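Long-range contacts in DNA polymerase III subunit beta (Pseudomonas aeruginosa, PDB 4TSZ), which tethers DNA polymerases and other proteins to DNA and gives them processivity: residues Q263-A268 with E306-E311; S270-L275 with E302-E307; G282-L287 with N316-F321. All blocks are in the same frame, centred on the assembly; numbering follows the deposited sequence.

Contact 1: residues Q263-A268 with E306-E311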
loop_
_atom_site.group_PDB
_atom_site.type_symbol
_atom_site.label_atom_id
_atom_site.label_comp_id
_atom_site.label_asym_id
_atom_site.label_seq_id
_atom_site.Cartn_x
_atom_site.Cartn_y
_atom_site.Cartn_z
ATOM N N GLN E 263 -2.058 26.211 4.993
ATOM C CA GLN E 263 -3.174 25.262 5.035
ATOM C C GLN E 263 -4.356 25.683 4.168
ATOM O O GLN E 263 -4.866 24.855 3.423
ATOM C CB GLN E 263 -3.649 25.024 6.468
ATOM C CG GLN E 263 -2.966 23.850 7.154
ATOM C CD GLN E 263 -3.617 23.465 8.456
ATOM O OE1 GLN E 263 -2.949 23.232 9.447
ATOM N NE2 GLN E 263 -4.938 23.317 8.467
ATOM N N GLN E 264 -4.768 26.961 4.245
ATOM C CA GLN E 264 -5.881 27.492 3.450
ATOM C C GLN E 264 -5.582 27.381 1.955
ATOM O O GLN E 264 -6.451 26.969 1.193
ATOM C CB GLN E 264 -6.169 28.953 3.811
ATOM C CG GLN E 264 -6.910 29.148 5.125
ATOM C CD GLN E 264 -7.443 30.556 5.214
ATOM O OE1 GLN E 264 -6.700 31.521 5.398
ATOM N NE2 GLN E 264 -8.741 30.710 5.030
ATOM N N LEU E 265 -4.348 27.733 1.546
ATOM C CA LEU E 265 -3.928 27.653 0.151
ATOM C C LEU E 265 -3.857 26.216 -0.318
ATOM O O LEU E 265 -4.349 25.915 -1.398
ATOM C CB LEU E 265 -2.605 28.401 -0.095
ATOM C CG LEU E 265 -2.678 29.936 0.015
ATOM C CD1 LEU E 265 -1.293 30.547 0.142
ATOM C CD2 LEU E 265 -3.428 30.552 -1.168
ATOM N N ARG E 266 -3.284 25.318 0.511
ATOM C CA ARG E 266 -3.182 23.901 0.195
ATOM C C ARG E 266 -4.559 23.266 0.014
ATOM O O ARG E 266 -4.752 22.533 -0.957
ATOM C CB ARG E 266 -2.330 23.127 1.224
ATOM C CG ARG E 266 -2.032 21.689 0.756
ATOM C CD ARG E 266 -2.056 20.639 1.853
ATOM N NE ARG E 266 -3.325 20.528 2.592
ATOM C CZ ARG E 266 -4.360 19.766 2.230
ATOM N NH1 ARG E 266 -4.326 19.083 1.093
ATOM N NH2 ARG E 266 -5.446 19.708 2.988
ATOM N N GLU E 267 -5.515 23.585 0.914
ATOM C CA GLU E 267 -6.889 23.057 0.874
ATOM C C GLU E 267 -7.651 23.518 -0.361
ATOM O O GLU E 267 -8.303 22.698 -1.022
ATOM C CB GLU E 267 -7.660 23.403 2.155
ATOM C CG GLU E 267 -7.233 22.571 3.351
ATOM C CD GLU E 267 -7.384 23.225 4.716
ATOM O OE1 GLU E 267 -6.901 22.634 5.708
ATOM O OE2 GLU E 267 -7.963 24.333 4.799
ATOM N N ALA E 268 -7.538 24.822 -0.692
ATOM C CA ALA E 268 -8.175 25.420 -1.869
ATOM C C ALA E 268 -7.575 24.876 -3.163
ATOM O O ALA E 268 -8.327 24.600 -4.101
ATOM C CB ALA E 268 -8.039 26.931 -1.823
ATOM N N GLU E 306 -12.711 28.972 -6.201
ATOM C CA GLU E 306 -12.498 29.285 -4.796
ATOM C C GLU E 306 -11.831 30.639 -4.613
ATOM O O GLU E 306 -11.066 31.082 -5.467
ATOM C CB GLU E 306 -11.720 28.173 -4.074
ATOM C CG GLU E 306 -12.157 28.075 -2.621
ATOM C CD GLU E 306 -11.644 26.900 -1.818
ATOM O OE1 GLU E 306 -11.272 27.116 -0.641
ATOM O OE2 GLU E 306 -11.647 25.764 -2.344
ATOM N N GLU E 307 -12.149 31.298 -3.502
ATOM C CA GLU E 307 -11.596 32.593 -3.138
ATOM C C GLU E 307 -10.887 32.426 -1.802
ATOM O O GLU E 307 -11.469 31.882 -0.855
ATOM C CB GLU E 307 -12.700 33.654 -3.040
ATOM C CG GLU E 307 -13.337 34.015 -4.369
ATOM C CD GLU E 307 -14.294 35.193 -4.322
ATOM O OE1 GLU E 307 -15.069 35.305 -3.343
ATOM O OE2 GLU E 307 -14.285 35.995 -5.281
ATOM N N VAL E 308 -9.608 32.835 -1.750
ATOM C CA VAL E 308 -8.777 32.748 -0.549
ATOM C C VAL E 308 -8.308 34.147 -0.152
ATOM O O VAL E 308 -7.762 34.877 -0.989
ATOM C CB VAL E 308 -7.580 31.767 -0.713
ATOM C CG1 VAL E 308 -6.782 31.640 0.583
ATOM C CG2 VAL E 308 -8.047 30.396 -1.190
ATOM N N GLN E 309 -8.503 34.505 1.122
ATOM C CA GLN E 309 -8.035 35.782 1.655
ATOM C C GLN E 309 -6.525 35.691 1.842
ATOM O O GLN E 309 -6.027 34.705 2.382
ATOM C CB GLN E 309 -8.737 36.136 2.974
ATOM C CG GLN E 309 -10.094 36.793 2.783
ATOM C CD GLN E 309 -10.691 37.195 4.103
ATOM O OE1 GLN E 309 -11.471 36.455 4.709
ATOM N NE2 GLN E 309 -10.326 38.374 4.587
ATOM N N VAL E 310 -5.794 36.681 1.323
ATOM C CA VAL E 310 -4.329 36.743 1.403
ATOM C C VAL E 310 -3.896 38.152 1.832
ATOM O O VAL E 310 -4.679 39.086 1.697
ATOM C CB VAL E 310 -3.638 36.328 0.065
ATOM C CG1 VAL E 310 -3.839 34.842 -0.253
ATOM C CG2 VAL E 310 -4.073 37.209 -1.111
ATOM N N GLU E 311 -2.653 38.308 2.327
ATOM C CA GLU E 311 -2.093 39.615 2.662
ATOM C C GLU E 311 -1.424 40.084 1.378
ATOM O O GLU E 311 -0.356 39.573 1.005
ATOM C CB GLU E 311 -1.061 39.526 3.800
ATOM C CG GLU E 311 -1.654 39.435 5.197
ATOM C CD GLU E 311 -0.647 39.185 6.308
ATOM O OE1 GLU E 311 0.487 39.715 6.227
ATOM O OE2 GLU E 311 -1.000 38.465 7.269
#
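Leu265 and Val308 stand with their CA atoms 7.1 Å apart where helix 262-273 runs alongside strand 303-309 in the reverse direction, and Ala268 and Glu306 come somewhat closer, at 6.5 Å between CA atoms. The short axes of the two elements run at 173° to each other, almost exactly antiparallel, with a closest approach of 9.2 Å. One turn of helix therefore matches two residues of strand, pairing Leu265 and Ala268 with Val308 and Glu306, the alternate strand residues whose side chains start toward the helix.

Val308 is the central piece. Its CG1 lies anti to the backbone N (chi1 -177°), which spreads the two methyls along the helix. CG1 meets Leu265 CD2 at 3.9 Å, while CG2 reaches Ala268 CB at 3.5 Å. Leu265 and Val308 cross obliquely, and the same CD2 extends to a looser touch on Val310 CG1 at 4.4 Å. On the solvent side, Gln264 CB borders Val308 CG1.

At the other end the Glu306 carboxylate lies alongside Ala268, with OE1 3.4 Å from Ala268 CB and OE2 3.5 Å from Ala268 CA. The small methyl permits this close approach; the charge itself is answered by Arg271, one turn further along the helix. The helix thus packs on the four-stranded sheet of the C-terminal domain, with Leu265 inserted between Leu292 of that sheet, Leu330 of helix 323-330, and Val338 and Phe340 of strand 337-342 in the other sheet.

The contact is mainly van der Waals packing of Val308 against Leu265 and Ala268, with the Glu306 carboxylate on Ala268 and no polar bond between the segments. The salt bridge to Arg271 probably keeps the buried carboxylate ionised.

Contact 2: residues S270-L275 with E302-E307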
loop_
_atom_site.group_PDB
_atom_site.type_symbol
_atom_site.label_atom_id
_atom_site.label_comp_id
_atom_site.label_asym_id
_atom_site.label_seq_id
_atom_site.Cartn_x
_atom_site.Cartn_y
_atom_site.Cartn_z
ATOM N N SER E 270 -6.072 21.892 -3.479
ATOM C CA SER E 270 -6.494 20.483 -3.535
ATOM C C SER E 270 -7.942 20.347 -4.047
ATOM O O SER E 270 -8.205 19.483 -4.886
ATOM C CB SER E 270 -6.371 19.816 -2.166
ATOM O OG SER E 270 -5.021 19.700 -1.760
ATOM N N ARG E 271 -8.868 21.217 -3.566
ATOM C CA ARG E 271 -10.282 21.198 -3.990
ATOM C C ARG E 271 -10.410 21.506 -5.473
ATOM O O ARG E 271 -11.066 20.748 -6.190
ATOM C CB ARG E 271 -11.138 22.172 -3.178
ATOM C CG ARG E 271 -11.437 21.689 -1.766
ATOM C CD ARG E 271 -12.446 22.553 -1.052
ATOM N NE ARG E 271 -11.861 23.791 -0.539
ATOM C CZ ARG E 271 -11.363 23.933 0.681
ATOM N NH1 ARG E 271 -11.351 22.910 1.525
ATOM N NH2 ARG E 271 -10.874 25.100 1.070
ATOM N N THR E 272 -9.779 22.610 -5.936
ATOM C CA THR E 272 -9.825 23.021 -7.343
ATOM C C THR E 272 -9.150 22.010 -8.285
ATOM O O THR E 272 -9.650 21.796 -9.385
ATOM C CB THR E 272 -9.343 24.472 -7.545
ATOM O OG1 THR E 272 -7.988 24.587 -7.121
ATOM C CG2 THR E 272 -10.218 25.492 -6.822
ATOM N N ALA E 273 -8.047 21.363 -7.826
ATOM C CA ALA E 273 -7.279 20.358 -8.575
ATOM C C ALA E 273 -8.143 19.205 -9.093
ATOM O O ALA E 273 -7.889 18.714 -10.197
ATOM C CB ALA E 273 -6.139 19.813 -7.723
ATOM N N ILE E 274 -9.187 18.809 -8.318
ATOM C CA ILE E 274 -10.157 17.751 -8.674
ATOM C C ILE E 274 -10.759 18.003 -10.070
ATOM O O ILE E 274 -10.886 17.068 -10.862
ATOM C CB ILE E 274 -11.246 17.574 -7.565
ATOM C CG1 ILE E 274 -10.590 17.144 -6.222
ATOM C CG2 ILE E 274 -12.350 16.569 -7.980
ATOM C CD1 ILE E 274 -11.389 17.474 -4.959
ATOM N N LEU E 275 -11.084 19.269 -10.372
ATOM C CA LEU E 275 -11.660 19.638 -11.664
ATOM C C LEU E 275 -10.688 20.236 -12.691
ATOM O O LEU E 275 -11.119 20.775 -13.710
ATOM C CB LEU E 275 -12.965 20.427 -11.503
ATOM C CG LEU E 275 -14.051 19.718 -10.673
ATOM C CD1 LEU E 275 -15.317 20.544 -10.607
ATOM C CD2 LEU E 275 -14.338 18.298 -11.207
ATOM N N GLU E 302 -16.265 20.832 -16.771
ATOM C CA GLU E 302 -16.505 20.849 -15.327
ATOM C C GLU E 302 -15.625 21.952 -14.752
ATOM O O GLU E 302 -14.525 22.161 -15.254
ATOM C CB GLU E 302 -16.162 19.500 -14.701
ATOM C CG GLU E 302 -17.094 18.395 -15.165
ATOM C CD GLU E 302 -16.760 17.014 -14.645
ATOM O OE1 GLU E 302 -15.554 16.694 -14.543
ATOM O OE2 GLU E 302 -17.703 16.237 -14.374
ATOM N N GLU E 303 -16.117 22.694 -13.753
ATOM C CA GLU E 303 -15.383 23.837 -13.219
ATOM C C GLU E 303 -15.403 23.950 -11.703
ATOM O O GLU E 303 -16.438 23.741 -11.079
ATOM C CB GLU E 303 -15.903 25.134 -13.864
ATOM C CG GLU E 303 -15.000 26.339 -13.675
ATOM C CD GLU E 303 -15.429 27.541 -14.486
ATOM O OE1 GLU E 303 -16.331 28.276 -14.026
ATOM O OE2 GLU E 303 -14.884 27.730 -15.596
ATOM N N ALA E 304 -14.244 24.293 -11.120
ATOM C CA ALA E 304 -14.066 24.523 -9.688
ATOM C C ALA E 304 -13.567 25.949 -9.469
ATOM O O ALA E 304 -12.708 26.435 -10.217
ATOM C CB ALA E 304 -13.088 23.527 -9.104
ATOM N N GLU E 305 -14.147 26.632 -8.472
ATOM C CA GLU E 305 -13.804 28.011 -8.127
ATOM C C GLU E 305 -13.696 28.183 -6.632
ATOM O O GLU E 305 -14.493 27.619 -5.878
ATOM C CB GLU E 305 -14.825 29.012 -8.693
ATOM C CG GLU E 305 -14.725 29.221 -10.194
ATOM C CD GLU E 305 -15.611 30.305 -10.776
ATOM O OE1 GLU E 305 -15.187 30.945 -11.764
ATOM O OE2 GLU E 305 -16.733 30.506 -10.258
ATOM N N GLU E 306 -12.711 28.972 -6.201
ATOM C CA GLU E 306 -12.498 29.285 -4.796
ATOM C C GLU E 306 -11.831 30.639 -4.613
ATOM O O GLU E 306 -11.066 31.082 -5.467
ATOM C CB GLU E 306 -11.720 28.173 -4.074
ATOM C CG GLU E 306 -12.157 28.075 -2.621
ATOM C CD GLU E 306 -11.644 26.900 -1.818
ATOM O OE1 GLU E 306 -11.272 27.116 -0.641
ATOM O OE2 GLU E 306 -11.647 25.764 -2.344
ATOM N N GLU E 307 -12.149 31.298 -3.502
ATOM C CA GLU E 307 -11.596 32.593 -3.138
ATOM C C GLU E 307 -10.887 32.426 -1.802
ATOM O O GLU E 307 -11.469 31.882 -0.855
ATOM C CB GLU E 307 -12.700 33.654 -3.040
ATOM C CG GLU E 307 -13.337 34.015 -4.369
ATOM C CD GLU E 307 -14.294 35.193 -4.322
ATOM O OE1 GLU E 307 -15.069 35.305 -3.343
ATOM O OE2 GLU E 307 -14.285 35.995 -5.281
#
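Arg271 grips the carboxylate of Glu306 in a side-on, two-point salt bridge, one nitrogen to each oxygen. NE donates to OE2 of Glu306 over 2.7 Å at 171°, and NH2 donates to OE1 of Glu306, also over 2.7 Å. Both oxygens lie within 7° of the guanidinium plane. OE1 uses its syn lone pair, whereas OE2 is met on the syn side but somewhat out of the carboxylate plane. The arginine chain bends at CG-CD (chi3 -78°), turning the guanidinium edge to the acid, and the two side chains cross at about a right angle. Such a two-point grip fixes the rotation of both groups.

Beside this pair the backbones draw close: CA of Thr272 and CA of Ala304 are 5.1 Å apart, and Ala304 CB sits 3.7 Å from Thr272 CA. Thr272 CG2 covers Glu306 CB at 4.1 Å; its hydroxyl turns back to the helix carbonyl of Ala268. Here the C-terminal part of helix 262-273 rests on strand 303-309, the edge strand of its four-stranded sheet. In the ring-shaped dimer formed by this DNA polymerase III beta subunit family, a strand of the second subunit continues this edge, pairing antiparallel with Glu303 to Glu306. Ser82 O of that subunit accepts a hydrogen bond from Arg271 NH1.

The tight packing continues toward Leu275, whose CB touches Ala304 CB at 3.9 Å and whose CD1 reaches Glu303 O at 3.4 Å. Leu275 CD2 lies 3.9 Å from Glu302 OE1, an acid bound by Asn298 and by Lys75 of the second subunit. The loose side belongs to Glu303 and Glu305, which start away from the helix, are partly exposed and add little to the contact.

Contact 3: residues G282-L287 with N316-F321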
loop_
_atom_site.group_PDB
_atom_site.type_symbol
_atom_site.label_atom_id
_atom_site.label_comp_id
_atom_site.label_asym_id
_atom_site.label_seq_id
_atom_site.Cartn_x
_atom_site.Cartn_y
_atom_site.Cartn_z
ATOM N N GLY E 282 -3.661 22.417 -15.021
ATOM C CA GLY E 282 -3.679 23.870 -15.039
ATOM C C GLY E 282 -4.784 24.487 -14.220
ATOM O O GLY E 282 -5.938 24.046 -14.262
ATOM N N ILE E 283 -4.412 25.512 -13.448
ATOM C CA ILE E 283 -5.322 26.334 -12.655
ATOM C C ILE E 283 -5.048 27.785 -12.992
ATOM O O ILE E 283 -3.938 28.127 -13.425
ATOM C CB ILE E 283 -5.290 26.054 -11.128
ATOM C CG1 ILE E 283 -3.901 26.338 -10.504
ATOM C CG2 ILE E 283 -5.837 24.656 -10.800
ATOM C CD1 ILE E 283 -3.899 26.581 -9.036
ATOM N N ARG E 284 -6.057 28.628 -12.831
ATOM C CA ARG E 284 -5.930 30.055 -13.065
ATOM C C ARG E 284 -6.020 30.782 -11.728
ATOM O O ARG E 284 -6.917 30.519 -10.922
ATOM C CB ARG E 284 -6.996 30.558 -14.045
ATOM C CG ARG E 284 -6.835 32.037 -14.423
ATOM C CD ARG E 284 -8.036 32.554 -15.178
ATOM N NE ARG E 284 -9.232 32.593 -14.333
ATOM C CZ ARG E 284 -10.447 32.919 -14.764
ATOM N NH1 ARG E 284 -10.646 33.238 -16.039
ATOM N NH2 ARG E 284 -11.474 32.927 -13.924
ATOM N N LEU E 285 -5.062 31.680 -11.500
ATOM C CA LEU E 285 -4.971 32.508 -10.309
ATOM C C LEU E 285 -5.310 33.949 -10.688
ATOM O O LEU E 285 -4.821 34.455 -11.699
ATOM C CB LEU E 285 -3.534 32.425 -9.753
ATOM C CG LEU E 285 -3.238 31.557 -8.519
ATOM C CD1 LEU E 285 -3.993 30.246 -8.518
ATOM C CD2 LEU E 285 -1.750 31.322 -8.364
ATOM N N GLN E 286 -6.178 34.591 -9.901
ATOM C CA GLN E 286 -6.517 35.995 -10.079
ATOM C C GLN E 286 -6.258 36.683 -8.763
ATOM O O GLN E 286 -7.002 36.499 -7.796
ATOM C CB GLN E 286 -7.947 36.207 -10.581
ATOM C CG GLN E 286 -8.122 35.847 -12.054
ATOM C CD GLN E 286 -9.557 35.909 -12.525
ATOM O OE1 GLN E 286 -9.826 36.111 -13.712
ATOM N NE2 GLN E 286 -10.520 35.702 -11.627
ATOM N N LEU E 287 -5.129 37.393 -8.708
ATOM C CA LEU E 287 -4.677 38.123 -7.535
ATOM C C LEU E 287 -5.131 39.572 -7.595
ATOM O O LEU E 287 -5.039 40.209 -8.641
ATOM C CB LEU E 287 -3.140 38.031 -7.435
ATOM C CG LEU E 287 -2.458 38.722 -6.252
ATOM C CD1 LEU E 287 -2.757 38.013 -4.922
ATOM C CD2 LEU E 287 -0.964 38.847 -6.494
ATOM N N ASN E 316 -3.365 44.113 -9.941
ATOM C CA ASN E 316 -3.949 42.823 -10.262
ATOM C C ASN E 316 -3.008 41.947 -11.082
ATOM O O ASN E 316 -2.137 42.450 -11.797
ATOM C CB ASN E 316 -5.289 42.997 -10.977
ATOM C CG ASN E 316 -6.396 43.549 -10.108
ATOM O OD1 ASN E 316 -6.214 43.864 -8.921
ATOM N ND2 ASN E 316 -7.585 43.662 -10.683
ATOM N N LEU E 317 -3.169 40.629 -10.943
ATOM C CA LEU E 317 -2.395 39.644 -11.676
ATOM C C LEU E 317 -3.227 38.406 -11.974
ATOM O O LEU E 317 -3.810 37.812 -11.065
ATOM C CB LEU E 317 -1.089 39.274 -10.938
ATOM C CG LEU E 317 -0.245 38.122 -11.519
ATOM C CD1 LEU E 317 0.355 38.480 -12.876
ATOM C CD2 LEU E 317 0.848 37.698 -10.551
ATOM N N GLU E 318 -3.289 38.039 -13.261
ATOM C CA GLU E 318 -3.927 36.819 -13.730
ATOM C C GLU E 318 -2.772 35.932 -14.196
ATOM O O GLU E 318 -2.006 36.339 -15.066
ATOM C CB GLU E 318 -4.935 37.088 -14.857
ATOM C CG GLU E 318 -5.704 35.836 -15.247
ATOM C CD GLU E 318 -6.727 36.014 -16.350
ATOM O OE1 GLU E 318 -6.318 36.178 -17.522
ATOM O OE2 GLU E 318 -7.939 35.942 -16.048
ATOM N N ILE E 319 -2.612 34.752 -13.577
ATOM C CA ILE E 319 -1.503 33.843 -13.871
ATOM C C ILE E 319 -1.924 32.365 -13.810
ATOM O O ILE E 319 -2.746 31.990 -12.973
ATOM C CB ILE E 319 -0.263 34.196 -12.974
ATOM C CG1 ILE E 319 1.034 33.456 -13.417
ATOM C CG2 ILE E 319 -0.554 34.077 -11.460
ATOM C CD1 ILE E 319 2.347 34.069 -12.899
ATOM N N GLY E 320 -1.387 31.566 -14.734
ATOM C CA GLY E 320 -1.659 30.136 -14.813
ATOM C C GLY E 320 -0.543 29.308 -14.221
ATOM O O GLY E 320 0.629 29.648 -14.376
ATOM N N PHE E 321 -0.898 28.230 -13.523
ATOM C CA PHE E 321 0.080 27.329 -12.901
ATOM C C PHE E 321 -0.378 25.899 -12.903
ATOM O O PHE E 321 -1.584 25.620 -12.866
ATOM C CB PHE E 321 0.349 27.726 -11.432
ATOM C CG PHE E 321 1.292 28.877 -11.236
ATOM C CD1 PHE E 321 2.662 28.717 -11.431
ATOM C CD2 PHE E 321 0.822 30.119 -10.826
ATOM C CE1 PHE E 321 3.539 29.796 -11.252
ATOM C CE2 PHE E 321 1.700 31.186 -10.642
ATOM C CZ PHE E 321 3.050 31.021 -10.874
#
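The carbonyl oxygen of Leu317 receives the N-H of Leu287 at 2.7 Å (166° at the hydrogen). Gln286 CA adds a CA-H...O contact to Leu317 O at 3.4 Å. The return bond, from Leu317 N to Leu287 O, completes one hydrogen-bonded pair; Leu285 with Ile319 and Ile283 with Phe321 repeat it, giving six backbone bonds between antiparallel strands whose axes run at 161°. Arg284-Gly320 and Gln286-Glu318 are the non-hydrogen-bonded pairs between them.

The two faces of this ladder differ in character. On the apolar one, Leu285 CB packs on Ile319 CG2 at 3.8 Å, and Leu285 CD2 reaches diagonally to Phe321 CD2, also at 3.8 Å, the two side chains crossing at about a right angle. On the other, the extended chain of Glu318, with CG anti to the backbone N (chi1 -174°), places OE2 3.5 Å from Arg284 CD. Arg284 NH1 and Glu318 OE2 form a long salt bridge at 3.8 Å; the oxygen lies well out of the guanidinium plane, so charge alone acts. Gln286 runs beside Glu318, pointing the same way.

This antiparallel ladder forms one edge of the C-terminal domain's four-stranded sheet, strand 317-322 being outermost within the chain and strand 291-297 flanking strand 282-288. Its apolar face turns to helix 323-330, where Leu326 covers Ile283 and Phe321, and to strand 256-261, where Val258 meets Leu287.

All three contacts belong to the C-terminal domain. Contacts 1 and 2 are successive parts of one interface, helix 262-273 on strand 303-309, with centres 12 Å apart and Glu306 in common. Contact 3 joins strands 282-288 and 317-322, at the opposite edge of the same four-stranded sheet, with its centre about 13 Å from each of the others. Along the chain the order is helix, strand 282-288, strand 303-309, strand 317-322, so contact 3 interleaves with the other two. Val310 touches Leu287, and Thr272 touches Ile283, tying them together. Contacts 1 and 2 also reach the second subunit, whereas contact 3 builds the sheet within its own chain.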